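Long-range contact in carbohydrate kinase, pfkB family (Enterococcus faecalis, PDB 3KTN), which probably phosphorylates a sugar acid such as 2-keto-3-deoxygluconate, as a magnesium-binding kinase of the ribokinase-like PfkB family: residues L191-V205 / L225-A239. Sequence-based numbering, arbitrary orientation.
Sequences LPYCDIVFGSRRDLV and LIQRFMSQYNLEWFA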
loop_
_atom_site.group_PDB
_atom_site.type_symbol
_atom_site.label_atom_id
_atom_site.label_comp_id
_atom_site.label_asym_id
_atom_site.label_seq_id
_atom_site.Cartn_x
_atom_site.Cartn_y
_atom_site.Cartn_z
ATOM N N LEU A 191 -8.835 31.252 33.412
ATOM C CA LEU A 191 -8.260 30.594 34.581
ATOM C C LEU A 191 -9.088 30.672 35.864
ATOM O O LEU A 191 -9.117 29.718 36.642
ATOM C CB LEU A 191 -6.845 31.125 34.826
ATOM C CG LEU A 191 -5.819 30.528 33.851
ATOM C CD1 LEU A 191 -4.500 31.286 33.908
ATOM C CD2 LEU A 191 -5.620 29.062 34.203
ATOM N N PRO A 192 -9.770 31.805 36.110
ATOM C CA PRO A 192 -10.577 31.912 37.331
ATOM C C PRO A 192 -11.706 30.879 37.416
ATOM O O PRO A 192 -12.261 30.638 38.488
ATOM C CB PRO A 192 -11.112 33.341 37.263
ATOM C CG PRO A 192 -10.005 34.077 36.568
ATOM C CD PRO A 192 -9.643 33.117 35.452
ATOM N N TYR A 193 -12.038 30.263 36.284
ATOM C CA TYR A 193 -13.117 29.277 36.235
ATOM C C TYR A 193 -12.668 27.818 36.188
ATOM O O TYR A 193 -13.499 26.913 36.253
ATOM C CB TYR A 193 -13.998 29.554 35.019
ATOM C CG TYR A 193 -14.644 30.915 35.046
ATOM C CD1 TYR A 193 -15.748 31.166 35.862
ATOM C CD2 TYR A 193 -14.140 31.961 34.276
ATOM C CE1 TYR A 193 -16.335 32.426 35.909
ATOM C CE2 TYR A 193 -14.719 33.226 34.317
ATOM C CZ TYR A 193 -15.815 33.450 35.135
ATOM O OH TYR A 193 -16.394 34.695 35.180
ATOM N N CYS A 194 -11.362 27.590 36.088
ATOM C CA CYS A 194 -10.825 26.234 35.996
ATOM C C CYS A 194 -10.559 25.543 37.324
ATOM O O CYS A 194 -10.231 26.185 38.319
ATOM C CB CYS A 194 -9.532 26.247 35.180
ATOM S SG CYS A 194 -9.698 27.049 33.581
ATOM N N ASP A 195 -10.696 24.220 37.317
ATOM C CA ASP A 195 -10.454 23.393 38.492
ATOM C C ASP A 195 -9.191 22.561 38.272
ATOM O O ASP A 195 -8.368 22.408 39.176
ATOM C CB ASP A 195 -11.644 22.462 38.739
ATOM C CG ASP A 195 -12.924 23.218 39.054
ATOM O OD1 ASP A 195 -12.948 23.948 40.070
ATOM O OD2 ASP A 195 -13.905 23.085 38.288
ATOM N N ILE A 196 -9.046 22.022 37.064
ATOM C CA ILE A 196 -7.886 21.200 36.717
ATOM C C ILE A 196 -7.180 21.826 35.524
ATOM O O ILE A 196 -7.790 22.049 34.479
ATOM C CB ILE A 196 -8.314 19.761 36.362
ATOM C CG1 ILE A 196 -9.092 19.158 37.532
ATOM C CG2 ILE A 196 -7.087 18.908 36.047
ATOM C CD1 ILE A 196 -9.627 17.769 37.268
ATOM N N VAL A 197 -5.894 22.112 35.682
ATOM C CA VAL A 197 -5.135 22.746 34.614
ATOM C C VAL A 197 -3.889 21.966 34.202
ATOM O O VAL A 197 -3.142 21.473 35.050
ATOM C CB VAL A 197 -4.714 24.171 35.033
ATOM C CG1 VAL A 197 -3.929 24.836 33.922
ATOM C CG2 VAL A 197 -5.953 24.995 35.385
ATOM N N PHE A 198 -3.677 21.865 32.893
ATOM C CA PHE A 198 -2.521 21.168 32.339
ATOM C C PHE A 198 -1.567 22.185 31.733
ATOM O O PHE A 198 -1.955 22.993 30.891
ATOM C CB PHE A 198 -2.975 20.164 31.275
ATOM C CG PHE A 198 -3.802 19.040 31.828
ATOM C CD1 PHE A 198 -3.213 18.025 32.566
ATOM C CD2 PHE A 198 -5.180 19.029 31.660
ATOM C CE1 PHE A 198 -3.988 17.013 33.137
ATOM C CE2 PHE A 198 -5.962 18.023 32.226
ATOM C CZ PHE A 198 -5.365 17.013 32.968
ATOM N N GLY A 199 -0.318 22.152 32.180
ATOM C CA GLY A 199 0.668 23.087 31.675
ATOM C C GLY A 199 2.015 22.871 32.333
ATOM O O GLY A 199 2.165 21.983 33.173
ATOM N N SER A 200 2.996 23.685 31.963
ATOM C CA SER A 200 4.336 23.556 32.527
ATOM C C SER A 200 4.793 24.814 33.252
ATOM O O SER A 200 4.169 25.872 33.149
ATOM C CB SER A 200 5.339 23.257 31.421
ATOM O OG SER A 200 5.505 24.398 30.596
ATOM N N ARG A 201 5.903 24.682 33.971
ATOM C CA ARG A 201 6.494 25.791 34.707
ATOM C C ARG A 201 6.807 26.937 33.754
ATOM O O ARG A 201 6.493 28.095 34.036
ATOM C CB ARG A 201 7.785 25.337 35.389
ATOM C CG ARG A 201 8.601 26.465 36.011
ATOM C CD ARG A 201 9.967 25.962 36.457
ATOM N NE ARG A 201 10.736 26.971 37.181
ATOM C CZ ARG A 201 11.186 28.101 36.644
ATOM N NH1 ARG A 201 10.943 28.379 35.368
ATOM N NH2 ARG A 201 11.884 28.954 37.385
ATOM N N ARG A 202 7.427 26.611 32.625
ATOM C CA ARG A 202 7.783 27.625 31.644
ATOM C C ARG A 202 6.577 28.414 31.152
ATOM O O ARG A 202 6.720 29.554 30.712
ATOM C CB ARG A 202 8.508 26.995 30.452
ATOM C CG ARG A 202 9.859 26.397 30.799
ATOM C CD ARG A 202 10.661 26.075 29.548
ATOM N NE ARG A 202 11.948 25.460 29.867
ATOM C CZ ARG A 202 12.087 24.257 30.419
ATOM N NH1 ARG A 202 11.014 23.533 30.714
ATOM N NH2 ARG A 202 13.298 23.780 30.676
ATOM N N ASP A 203 5.390 27.817 31.210
ATOM C CA ASP A 203 4.198 28.537 30.774
ATOM C C ASP A 203 3.928 29.671 31.756
ATOM O O ASP A 203 3.694 30.813 31.358
ATOM C CB ASP A 203 2.973 27.615 30.717
ATOM C CG ASP A 203 2.997 26.678 29.521
ATOM O OD1 ASP A 203 3.250 27.154 28.394
ATOM O OD2 ASP A 203 2.746 25.469 29.707
ATOM N N LEU A 204 3.967 29.345 33.043
ATOM C CA LEU A 204 3.720 30.327 34.086
ATOM C C LEU A 204 4.685 31.503 33.976
ATOM O O LEU A 204 4.273 32.659 34.023
ATOM C CB LEU A 204 3.849 29.669 35.461
ATOM C CG LEU A 204 2.979 28.422 35.630
ATOM C CD1 LEU A 204 3.152 27.853 37.030
ATOM C CD2 LEU A 204 1.523 28.778 35.371
ATOM N N VAL A 205 5.967 31.200 33.803
ATOM C CA VAL A 205 6.990 32.231 33.696
ATOM C C VAL A 205 6.982 32.983 32.364
ATOM O O VAL A 205 6.845 34.209 32.336
ATOM C CB VAL A 205 8.398 31.626 33.921
ATOM C CG1 VAL A 205 9.470 32.678 33.679
ATOM C CG2 VAL A 205 8.506 31.078 35.338
ATOM N N LEU A 225 6.405 28.754 43.294
ATOM C CA LEU A 225 5.841 29.435 42.137
ATOM C C LEU A 225 4.517 28.827 41.672
ATOM O O LEU A 225 3.549 29.548 41.425
ATOM C CB LEU A 225 6.845 29.419 40.983
ATOM C CG LEU A 225 6.333 29.860 39.609
ATOM C CD1 LEU A 225 5.525 31.136 39.730
ATOM C CD2 LEU A 225 7.511 30.066 38.678
ATOM N N ILE A 226 4.473 27.503 41.570
ATOM C CA ILE A 226 3.279 26.804 41.106
ATOM C C ILE A 226 2.093 26.851 42.062
ATOM O O ILE A 226 0.962 27.099 41.641
ATOM C CB ILE A 226 3.612 25.327 40.772
ATOM C CG1 ILE A 226 4.558 25.282 39.573
ATOM C CG2 ILE A 226 2.336 24.544 40.480
ATOM C CD1 ILE A 226 5.061 23.903 39.231
ATOM N N GLN A 227 2.331 26.608 43.344
ATOM C CA GLN A 227 1.230 26.638 44.299
ATOM C C GLN A 227 0.736 28.064 44.517
ATOM O O GLN A 227 -0.378 28.276 44.995
ATOM C CB GLN A 227 1.652 25.992 45.617
ATOM C CG GLN A 227 2.029 24.533 45.444
ATOM C CD GLN A 227 2.289 23.830 46.752
ATOM O OE1 GLN A 227 3.103 24.280 47.560
ATOM N NE2 GLN A 227 1.603 22.714 46.971
ATOM N N ARG A 228 1.561 29.035 44.140
ATOM C CA ARG A 228 1.203 30.441 44.264
ATOM C C ARG A 228 0.205 30.719 43.135
ATOM O O ARG A 228 -0.862 31.299 43.353
ATOM C CB ARG A 228 2.455 31.310 44.097
ATOM C CG ARG A 228 2.409 32.652 44.812
ATOM C CD ARG A 228 3.764 33.347 44.712
ATOM N NE ARG A 228 3.984 33.938 43.395
ATOM C CZ ARG A 228 5.180 34.141 42.851
ATOM N NH1 ARG A 228 6.280 33.792 43.503
ATOM N NH2 ARG A 228 5.278 34.712 41.658
ATOM N N PHE A 229 0.569 30.292 41.927
ATOM C CA PHE A 229 -0.278 30.449 40.746
ATOM C C PHE A 229 -1.619 29.765 40.992
ATOM O O PHE A 229 -2.672 30.296 40.646
ATOM C CB PHE A 229 0.422 29.822 39.528
ATOM C CG PHE A 229 -0.510 29.452 38.400
ATOM C CD1 PHE A 229 -1.093 30.431 37.602
ATOM C CD2 PHE A 229 -0.805 28.115 38.141
ATOM C CE1 PHE A 229 -1.955 30.086 36.559
ATOM C CE2 PHE A 229 -1.664 27.756 37.102
ATOM C CZ PHE A 229 -2.241 28.744 36.310
HETATM N N MSE A 230 -1.572 28.590 41.608
HETATM C CA MSE A 230 -2.776 27.821 41.892
HETATM C C MSE A 230 -3.735 28.461 42.890
HETATM O O MSE A 230 -4.949 28.461 42.673
HETATM C CB MSE A 230 -2.404 26.433 42.397
HETATM C CG MSE A 230 -1.783 25.529 41.351
HETATM SE SE MSE A 230 -1.501 23.773 42.084
HETATM C CE MSE A 230 -3.318 23.111 42.012
ATOM N N SER A 231 -3.202 28.979 43.995
ATOM C CA SER A 231 -4.051 29.597 45.007
ATOM C C SER A 231 -4.669 30.877 44.466
ATOM O O SER A 231 -5.784 31.237 44.833
ATOM C CB SER A 231 -3.252 29.879 46.285
ATOM O OG SER A 231 -2.093 30.643 46.011
ATOM N N GLN A 232 -3.950 31.556 43.578
ATOM C CA GLN A 232 -4.461 32.783 42.983
ATOM C C GLN A 232 -5.761 32.549 42.213
ATOM O O GLN A 232 -6.643 33.410 42.192
ATOM C CB GLN A 232 -3.439 33.377 42.027
ATOM C CG GLN A 232 -3.927 34.640 41.367
ATOM C CD GLN A 232 -2.991 35.112 40.292
ATOM O OE1 GLN A 232 -1.781 34.960 40.411
ATOM N NE2 GLN A 232 -3.541 35.703 39.238
ATOM N N TYR A 233 -5.878 31.393 41.567
ATOM C CA TYR A 233 -7.081 31.076 40.809
ATOM C C TYR A 233 -7.849 29.978 41.520
ATOM O O TYR A 233 -8.871 29.497 41.033
ATOM C CB TYR A 233 -6.705 30.636 39.396
ATOM C CG TYR A 233 -6.045 31.725 38.581
ATOM C CD1 TYR A 233 -6.798 32.756 38.021
ATOM C CD2 TYR A 233 -4.666 31.731 38.378
ATOM C CE1 TYR A 233 -6.193 33.765 37.274
ATOM C CE2 TYR A 233 -4.052 32.738 37.633
ATOM C CZ TYR A 233 -4.822 33.750 37.086
ATOM O OH TYR A 233 -4.219 34.740 36.342
ATOM N N ASN A 234 -7.341 29.599 42.689
ATOM C CA ASN A 234 -7.938 28.558 43.514
ATOM C C ASN A 234 -8.118 27.247 42.749
ATOM O O ASN A 234 -9.120 26.547 42.904
ATOM C CB ASN A 234 -9.280 29.035 44.083
ATOM C CG ASN A 234 -9.813 28.113 45.165
ATOM O OD1 ASN A 234 -9.054 27.595 45.986
ATOM N ND2 ASN A 234 -11.126 27.909 45.178
ATOM N N LEU A 235 -7.122 26.919 41.931
ATOM C CA LEU A 235 -7.143 25.693 41.141
ATOM C C LEU A 235 -7.058 24.490 42.064
ATOM O O LEU A 235 -6.470 24.565 43.144
ATOM C CB LEU A 235 -5.963 25.669 40.171
ATOM C CG LEU A 235 -5.878 26.858 39.215
ATOM C CD1 LEU A 235 -4.619 26.746 38.373
ATOM C CD2 LEU A 235 -7.124 26.905 38.338
ATOM N N GLU A 236 -7.645 23.378 41.633
ATOM C CA GLU A 236 -7.637 22.147 42.411
ATOM C C GLU A 236 -6.437 21.261 42.053
ATOM O O GLU A 236 -5.763 20.728 42.941
ATOM C CB GLU A 236 -8.944 21.386 42.175
ATOM C CG GLU A 236 -9.076 20.105 42.957
ATOM C CD GLU A 236 -10.411 19.444 42.729
ATOM O OE1 GLU A 236 -11.218 20.003 41.957
ATOM O OE2 GLU A 236 -10.661 18.371 43.318
ATOM N N TRP A 237 -6.168 21.120 40.754
ATOM C CA TRP A 237 -5.055 20.297 40.265
ATOM C C TRP A 237 -4.291 20.977 39.136
ATOM O O TRP A 237 -4.887 21.590 38.255
ATOM C CB TRP A 237 -5.569 18.949 39.736
ATOM C CG TRP A 237 -5.710 17.842 40.745
ATOM C CD1 TRP A 237 -5.790 17.967 42.099
ATOM C CD2 TRP A 237 -5.863 16.442 40.463
ATOM N NE1 TRP A 237 -5.990 16.736 42.680
ATOM C CE2 TRP A 237 -6.042 15.781 41.697
ATOM C CE3 TRP A 237 -5.876 15.680 39.283
ATOM C CZ2 TRP A 237 -6.225 14.396 41.793
ATOM C CZ3 TRP A 237 -6.059 14.299 39.375
ATOM C CH2 TRP A 237 -6.233 13.674 40.623
ATOM N N PHE A 238 -2.967 20.872 39.176
ATOM C CA PHE A 238 -2.108 21.422 38.133
ATOM C C PHE A 238 -1.180 20.271 37.768
ATOM O O PHE A 238 -0.508 19.719 38.639
ATOM C CB PHE A 238 -1.275 22.597 38.647
ATOM C CG PHE A 238 -0.368 23.195 37.601
ATOM C CD1 PHE A 238 -0.888 23.973 36.571
ATOM C CD2 PHE A 238 1.005 22.964 37.633
ATOM C CE1 PHE A 238 -0.049 24.519 35.587
ATOM C CE2 PHE A 238 1.846 23.502 36.659
ATOM C CZ PHE A 238 1.317 24.281 35.634
ATOM N N ALA A 239 -1.143 19.895 36.493
ATOM C CA ALA A 239 -0.292 18.780 36.089
ATOM C C ALA A 239 0.396 18.983 34.747
ATOM O O ALA A 239 -0.053 19.760 33.906
ATOM C CB ALA A 239 -1.103 17.489 36.076
#
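L204 sets its CD2 methyl squarely over the F229 ring, 3.5 Å from the centroid and only 5° off the ring normal, a CH-pi contact. The two side chains cross at about a right angle. A forked leucine suits this place: one methyl covers the ring while CD1 reaches on to I226 CG1, at 3.9 Å, and the rim of the F238 ring. With CG anti to the backbone N (chi1 158°), F229 swings off its helix between L204 and L191, whose CD1 meets the ring edge near its plane. L191 also lays its CB over one face of Y233, 3.7 Å from the centroid, while P192 runs alongside the tyrosine.

Helix 218-233 lies on the V197 and F238 face of the central sheet of the ribokinase-like fold; Y233 meets the 3-10 segment leading into strand 196-198. Parallel strands 196-198 and 237-239 are joined by a beta-alpha-beta crossover through short helix 201-206, then helix 218-233. A Schellman motif with N234, at positive phi, as C' residue ends the latter. D195 O accepts from both E236 N (2.7 Å) and W237 N (3.0 Å), V197 N donates to W237 O at 170°, and A239 N to V197 O.

Beta-branched V197 and I196 suit the extended strand. V197 CG2 meets L235 CD2 at 3.7 Å, and CG1 touches F238 CD1. On the other face, I196 CG2 lies beside W237 CB, the indole leading away toward helix 278-291, and small A239 lets F198 lie close by, CB to CD1 4.1 Å. G199, fully extended and without a side chain, donates from N to A239 O and brings its O within 3.5 Å of F238 CZ.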